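Local coordinates for protein amidohydrolase (Pseudomonas aeruginosa, PDB 2I5G) that probably acts as a metal-dependent dipeptidase of the membrane dipeptidase (M19) family, at residues Tyr120-Glu132 with Leu262-Phe275. The protein carries 2 engineered substitutions. Numbering follows the deposited sequence.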
loop_
_atom_site.group_PDB
_atom_site.type_symbol
_atom_site.label_atom_id
_atom_site.label_comp_id
_atom_site.label_asym_id
_atom_site.label_seq_id
_atom_site.Cartn_x
_atom_site.Cartn_y
_atom_site.Cartn_z
ATOM N N TYR A 120 -2.511 -5.163 -8.618
ATOM C CA TYR A 120 -2.200 -6.518 -9.045
ATOM C C TYR A 120 -2.603 -7.558 -8.005
ATOM O O TYR A 120 -1.846 -7.846 -7.081
ATOM C CB TYR A 120 -0.707 -6.668 -9.345
ATOM C CG TYR A 120 -0.405 -7.943 -10.100
ATOM C CD1 TYR A 120 -0.692 -8.048 -11.466
ATOM C CD2 TYR A 120 0.095 -9.066 -9.442
ATOM C CE1 TYR A 120 -0.496 -9.239 -12.157
ATOM C CE2 TYR A 120 0.293 -10.265 -10.121
ATOM C CZ TYR A 120 -0.006 -10.346 -11.480
ATOM O OH TYR A 120 0.171 -11.537 -12.161
ATOM N N ASN A 121 -3.805 -8.103 -8.161
ATOM C CA ASN A 121 -4.334 -9.145 -7.278
ATOM C C ASN A 121 -4.655 -8.763 -5.838
ATOM O O ASN A 121 -5.726 -9.100 -5.336
ATOM C CB ASN A 121 -3.386 -10.347 -7.254
ATOM C CG ASN A 121 -3.054 -10.854 -8.640
ATOM O OD1 ASN A 121 -3.667 -10.441 -9.634
ATOM N ND2 ASN A 121 -2.078 -11.763 -8.720
ATOM N N THR A 122 -3.732 -8.077 -5.169
ATOM C CA THR A 122 -3.933 -7.698 -3.773
ATOM C C THR A 122 -3.929 -6.189 -3.515
ATOM O O THR A 122 -3.781 -5.391 -4.439
ATOM C CB THR A 122 -2.873 -8.357 -2.888
ATOM O OG1 THR A 122 -1.586 -8.176 -3.486
ATOM C CG2 THR A 122 -3.151 -9.841 -2.736
ATOM N N GLN A 123 -4.080 -5.803 -2.252
ATOM C CA GLN A 123 -4.118 -4.387 -1.894
ATOM C C GLN A 123 -2.844 -3.604 -2.219
ATOM O O GLN A 123 -1.729 -4.047 -1.950
ATOM C CB GLN A 123 -4.469 -4.227 -0.414
ATOM C CG GLN A 123 -4.655 -2.788 0.029
ATOM C CD GLN A 123 -5.346 -2.683 1.379
ATOM O OE1 GLN A 123 -6.507 -3.071 1.524
ATOM N NE2 GLN A 123 -4.633 -2.163 2.375
ATOM N N ASN A 124 -3.056 -2.422 -2.791
ATOM C CA ASN A 124 -2.011 -1.489 -3.219
ATOM C C ASN A 124 -2.053 -0.276 -2.298
ATOM O O ASN A 124 -2.630 -0.328 -1.213
ATOM C CB ASN A 124 -2.335 -1.013 -4.638
ATOM C CG ASN A 124 -1.191 -1.185 -5.585
ATOM O OD1 ASN A 124 -1.321 -0.944 -6.788
ATOM N ND2 ASN A 124 -0.050 -1.606 -5.057
ATOM N N LEU A 125 -1.430 0.812 -2.734
ATOM C CA LEU A 125 -1.496 2.058 -1.982
ATOM C C LEU A 125 -2.646 2.819 -2.647
ATOM O O LEU A 125 -3.207 3.742 -2.061
ATOM C CB LEU A 125 -0.214 2.897 -2.111
ATOM C CG LEU A 125 1.059 2.524 -1.352
ATOM C CD1 LEU A 125 2.108 3.591 -1.595
ATOM C CD2 LEU A 125 0.778 2.398 0.128
ATOM N N VAL A 126 -2.997 2.417 -3.873
ATOM C CA VAL A 126 -4.064 3.091 -4.613
ATOM C C VAL A 126 -5.423 2.385 -4.606
ATOM O O VAL A 126 -6.466 3.035 -4.583
ATOM C CB VAL A 126 -3.643 3.354 -6.079
ATOM C CG1 VAL A 126 -2.260 3.985 -6.105
ATOM C CG2 VAL A 126 -3.658 2.074 -6.880
ATOM N N GLY A 127 -5.410 1.061 -4.625
ATOM C CA GLY A 127 -6.654 0.314 -4.609
ATOM C C GLY A 127 -6.384 -1.107 -4.167
ATOM O O GLY A 127 -5.402 -1.361 -3.473
ATOM N N THR A 128 -7.238 -2.039 -4.564
ATOM C CA THR A 128 -7.036 -3.427 -4.188
ATOM C C THR A 128 -7.358 -4.367 -5.359
ATOM O O THR A 128 -8.293 -4.127 -6.127
ATOM C CB THR A 128 -7.871 -3.770 -2.918
ATOM O OG1 THR A 128 -7.906 -5.189 -2.712
ATOM C CG2 THR A 128 -9.270 -3.239 -3.053
ATOM N N GLY A 129 -6.559 -5.425 -5.488
ATOM C CA GLY A 129 -6.714 -6.390 -6.563
ATOM C C GLY A 129 -7.961 -7.251 -6.562
ATOM O O GLY A 129 -8.847 -7.085 -5.728
ATOM N N CYS A 130 -8.010 -8.200 -7.490
ATOM C CA CYS A 130 -9.172 -9.064 -7.633
ATOM C C CYS A 130 -9.176 -10.382 -6.857
ATOM O O CYS A 130 -10.113 -11.167 -6.991
ATOM C CB CYS A 130 -9.420 -9.351 -9.120
ATOM S SG CYS A 130 -8.069 -10.224 -9.943
ATOM N N TYR A 131 -8.159 -10.637 -6.047
ATOM C CA TYR A 131 -8.138 -11.886 -5.290
ATOM C C TYR A 131 -8.334 -11.698 -3.795
ATOM O O TYR A 131 -8.028 -12.594 -3.013
ATOM C CB TYR A 131 -6.825 -12.633 -5.508
ATOM C CG TYR A 131 -6.661 -13.228 -6.882
ATOM C CD1 TYR A 131 -6.191 -12.457 -7.944
ATOM C CD2 TYR A 131 -6.948 -14.575 -7.116
ATOM C CE1 TYR A 131 -6.004 -13.013 -9.208
ATOM C CE2 TYR A 131 -6.764 -15.142 -8.383
ATOM C CZ TYR A 131 -6.291 -14.353 -9.422
ATOM O OH TYR A 131 -6.119 -14.893 -10.680
ATOM N N GLU A 132 -8.863 -10.550 -3.394
ATOM C CA GLU A 132 -9.047 -10.260 -1.979
ATOM C C GLU A 132 -10.168 -9.244 -1.778
ATOM O O GLU A 132 -10.566 -8.560 -2.718
ATOM C CB GLU A 132 -7.730 -9.703 -1.432
ATOM C CG GLU A 132 -7.705 -9.347 0.037
ATOM C CD GLU A 132 -6.349 -8.794 0.469
ATOM O OE1 GLU A 132 -6.055 -8.832 1.679
ATOM O OE2 GLU A 132 -5.576 -8.319 -0.396
ATOM N N LEU A 262 4.136 -15.202 -9.878
ATOM C CA LEU A 262 2.903 -14.529 -10.223
ATOM C C LEU A 262 1.770 -14.969 -9.288
ATOM O O LEU A 262 0.822 -14.225 -9.068
ATOM C CB LEU A 262 2.539 -14.858 -11.677
ATOM C CG LEU A 262 2.642 -13.779 -12.766
ATOM C CD1 LEU A 262 3.933 -13.008 -12.660
ATOM C CD2 LEU A 262 2.532 -14.442 -14.129
ATOM N N THR A 263 1.873 -16.165 -8.716
ATOM C CA THR A 263 0.802 -16.667 -7.857
ATOM C C THR A 263 0.899 -16.465 -6.343
ATOM O O THR A 263 -0.050 -16.780 -5.613
ATOM C CB THR A 263 0.550 -18.151 -8.139
ATOM O OG1 THR A 263 1.791 -18.865 -8.088
ATOM C CG2 THR A 263 -0.082 -18.321 -9.513
ATOM N N HIS A 264 2.026 -15.951 -5.863
ATOM C CA HIS A 264 2.169 -15.696 -4.433
ATOM C C HIS A 264 2.187 -14.185 -4.225
ATOM O O HIS A 264 2.828 -13.461 -4.986
ATOM C CB HIS A 264 3.461 -16.314 -3.890
ATOM C CG HIS A 264 3.450 -17.811 -3.845
ATOM N ND1 HIS A 264 3.552 -18.594 -4.976
ATOM C CD2 HIS A 264 3.336 -18.670 -2.804
ATOM C CE1 HIS A 264 3.501 -19.870 -4.632
ATOM N NE2 HIS A 264 3.370 -19.942 -3.320
ATOM N N ASP A 265 1.476 -13.703 -3.209
ATOM C CA ASP A 265 1.429 -12.265 -2.941
ATOM C C ASP A 265 2.842 -11.678 -2.829
ATOM O O ASP A 265 3.705 -12.244 -2.154
ATOM C CB ASP A 265 0.646 -11.990 -1.649
ATOM C CG ASP A 265 0.407 -10.501 -1.410
ATOM O OD1 ASP A 265 -0.179 -9.851 -2.298
ATOM O OD2 ASP A 265 0.798 -9.983 -0.336
ATOM N N LYS A 266 3.067 -10.546 -3.496
ATOM C CA LYS A 266 4.368 -9.882 -3.482
ATOM C C LYS A 266 5.400 -10.707 -4.236
ATOM O O LYS A 266 6.586 -10.375 -4.254
ATOM C CB LYS A 266 4.849 -9.665 -2.041
ATOM C CG LYS A 266 4.439 -8.344 -1.408
ATOM C CD LYS A 266 2.946 -8.182 -1.356
ATOM C CE LYS A 266 2.572 -6.865 -0.727
ATOM N NZ LYS A 266 1.110 -6.830 -0.482
ATOM N N GLY A 267 4.941 -11.787 -4.857
ATOM C CA GLY A 267 5.839 -12.649 -5.596
ATOM C C GLY A 267 6.534 -13.682 -4.729
ATOM O O GLY A 267 7.337 -14.465 -5.240
ATOM N N TYR A 268 6.226 -13.707 -3.432
ATOM C CA TYR A 268 6.870 -14.661 -2.530
ATOM C C TYR A 268 6.042 -15.063 -1.309
ATOM O O TYR A 268 6.316 -16.086 -0.691
ATOM C CB TYR A 268 8.207 -14.089 -2.035
ATOM C CG TYR A 268 8.052 -13.096 -0.902
ATOM C CD1 TYR A 268 7.844 -13.532 0.408
ATOM C CD2 TYR A 268 8.030 -11.723 -1.149
ATOM C CE1 TYR A 268 7.610 -12.628 1.441
ATOM C CE2 TYR A 268 7.796 -10.807 -0.122
ATOM C CZ TYR A 268 7.586 -11.267 1.170
ATOM O OH TYR A 268 7.351 -10.372 2.194
ATOM N N ALA A 269 5.053 -14.256 -0.942
ATOM C CA ALA A 269 4.236 -14.543 0.238
ATOM C C ALA A 269 3.211 -15.650 0.041
ATOM O O ALA A 269 3.414 -16.561 -0.748
ATOM C CB ALA A 269 3.543 -13.273 0.711
ATOM N N ARG A 270 2.105 -15.565 0.769
ATOM C CA ARG A 270 1.053 -16.570 0.695
ATOM C C ARG A 270 0.562 -16.866 -0.724
ATOM O O ARG A 270 0.626 -16.026 -1.616
ATOM C CB ARG A 270 -0.128 -16.142 1.564
ATOM C CG ARG A 270 -0.794 -14.887 1.071
ATOM C CD ARG A 270 -1.831 -14.356 2.043
ATOM N NE ARG A 270 -2.467 -13.169 1.484
ATOM C CZ ARG A 270 -1.813 -12.052 1.195
ATOM N NH1 ARG A 270 -0.510 -11.972 1.430
ATOM N NH2 ARG A 270 -2.455 -11.031 0.637
ATOM N N ARG A 271 0.066 -18.078 -0.922
ATOM C CA ARG A 271 -0.440 -18.485 -2.219
ATOM C C ARG A 271 -1.793 -17.831 -2.473
ATOM O O ARG A 271 -2.734 -18.021 -1.703
ATOM C CB ARG A 271 -0.574 -20.011 -2.266
ATOM C CG ARG A 271 -1.077 -20.552 -3.590
ATOM C CD ARG A 271 -0.309 -21.796 -3.984
ATOM N NE ARG A 271 -0.067 -21.804 -5.422
ATOM C CZ ARG A 271 1.002 -22.346 -5.998
ATOM N NH1 ARG A 271 1.933 -22.927 -5.255
ATOM N NH2 ARG A 271 1.140 -22.295 -7.321
ATOM N N LEU A 272 -1.882 -17.060 -3.552
ATOM C CA LEU A 272 -3.122 -16.381 -3.914
ATOM C C LEU A 272 -3.995 -17.267 -4.796
ATOM O O LEU A 272 -5.218 -17.174 -4.768
ATOM C CB LEU A 272 -2.814 -15.085 -4.667
ATOM C CG LEU A 272 -2.013 -14.039 -3.896
ATOM C CD1 LEU A 272 -1.668 -12.862 -4.791
ATOM C CD2 LEU A 272 -2.827 -13.600 -2.692
ATOM N N THR A 273 -3.360 -18.127 -5.581
ATOM C CA THR A 273 -4.096 -19.004 -6.481
ATOM C C THR A 273 -3.174 -20.057 -7.081
ATOM O O THR A 273 -1.977 -20.097 -6.790
ATOM C CB THR A 273 -4.729 -18.197 -7.644
ATOM O OG1 THR A 273 -5.695 -19.003 -8.323
ATOM C CG2 THR A 273 -3.659 -17.776 -8.646
ATOM N N ASN A 274 -3.756 -20.911 -7.916
ATOM C CA ASN A 274 -3.018 -21.958 -8.607
ATOM C C ASN A 274 -3.627 -22.076 -9.994
ATOM O O ASN A 274 -4.780 -22.477 -10.137
ATOM C CB ASN A 274 -3.122 -23.290 -7.860
ATOM C CG ASN A 274 -2.356 -24.411 -8.553
ATOM O OD1 ASN A 274 -1.229 -24.221 -9.021
ATOM N ND2 ASN A 274 -2.964 -25.592 -8.608
ATOM N N PHE A 275 -2.854 -21.702 -11.010
ATOM C CA PHE A 275 -3.327 -21.754 -12.389
ATOM C C PHE A 275 -3.395 -23.174 -12.910
ATOM O O PHE A 275 -4.347 -23.552 -13.585
ATOM C CB PHE A 275 -2.403 -20.962 -13.322
ATOM C CG PHE A 275 -2.247 -19.514 -12.959
ATOM C CD1 PHE A 275 -3.341 -18.754 -12.556
ATOM C CD2 PHE A 275 -1.008 -18.891 -13.079
ATOM C CE1 PHE A 275 -3.205 -17.395 -12.280
ATOM C CE2 PHE A 275 -0.861 -17.534 -12.804
ATOM C CZ PHE A 275 -1.963 -16.786 -12.406
HETATM O O HOH W 1 -0.981 -13.603 -11.232
HETATM O O HOH W 2 -0.058 -5.744 -3.366
HETATM O O HOH W 3 -2.794 -8.408 0.940
#
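Thr122 meets Asp265 through its hydroxyl, and its side chain is worth following outward. CB already lies beside Asp265 OD1. With chi1 at 47°, Thr122 OG1 sits between the backbone N and the carbonyl carbon and donates a hydrogen bond to Asp265 OD1, modelled at 2.5 Å. A water that donates to Gln123 O also donates to Thr122 OG1, at 2.9 Å. The methyl, Thr122 CG2, packs against Leu272 CD2 at 3.8 Å and approaches Arg270 NH2 obliquely. Asp265 OD2 is gripped separately by a network of two salt bridges: Lys266 NZ comes in on the syn side at 3.2 Å, and Arg270 NH1 from above the carboxylate plane at 3.0 Å. In this TIM-barrel family member, the contact joins the loop between strand 113-117 and helix 139-151 to the chain leaving helix 256-263. Here it borders the dimer interface: Arg270 NH1 also bridges to Glu143 of the second subunit, whose Gly139 N binds Glu132 OE1. Farther along, Leu272 CD1 rests on Asn121 CB, and Tyr131 CE2 lies 3.7 Å from Thr273 CB, the ring meeting it obliquely. Beside helix 256-263, a water bonded to Tyr120 OH donates to Leu262 O at 2.9 Å.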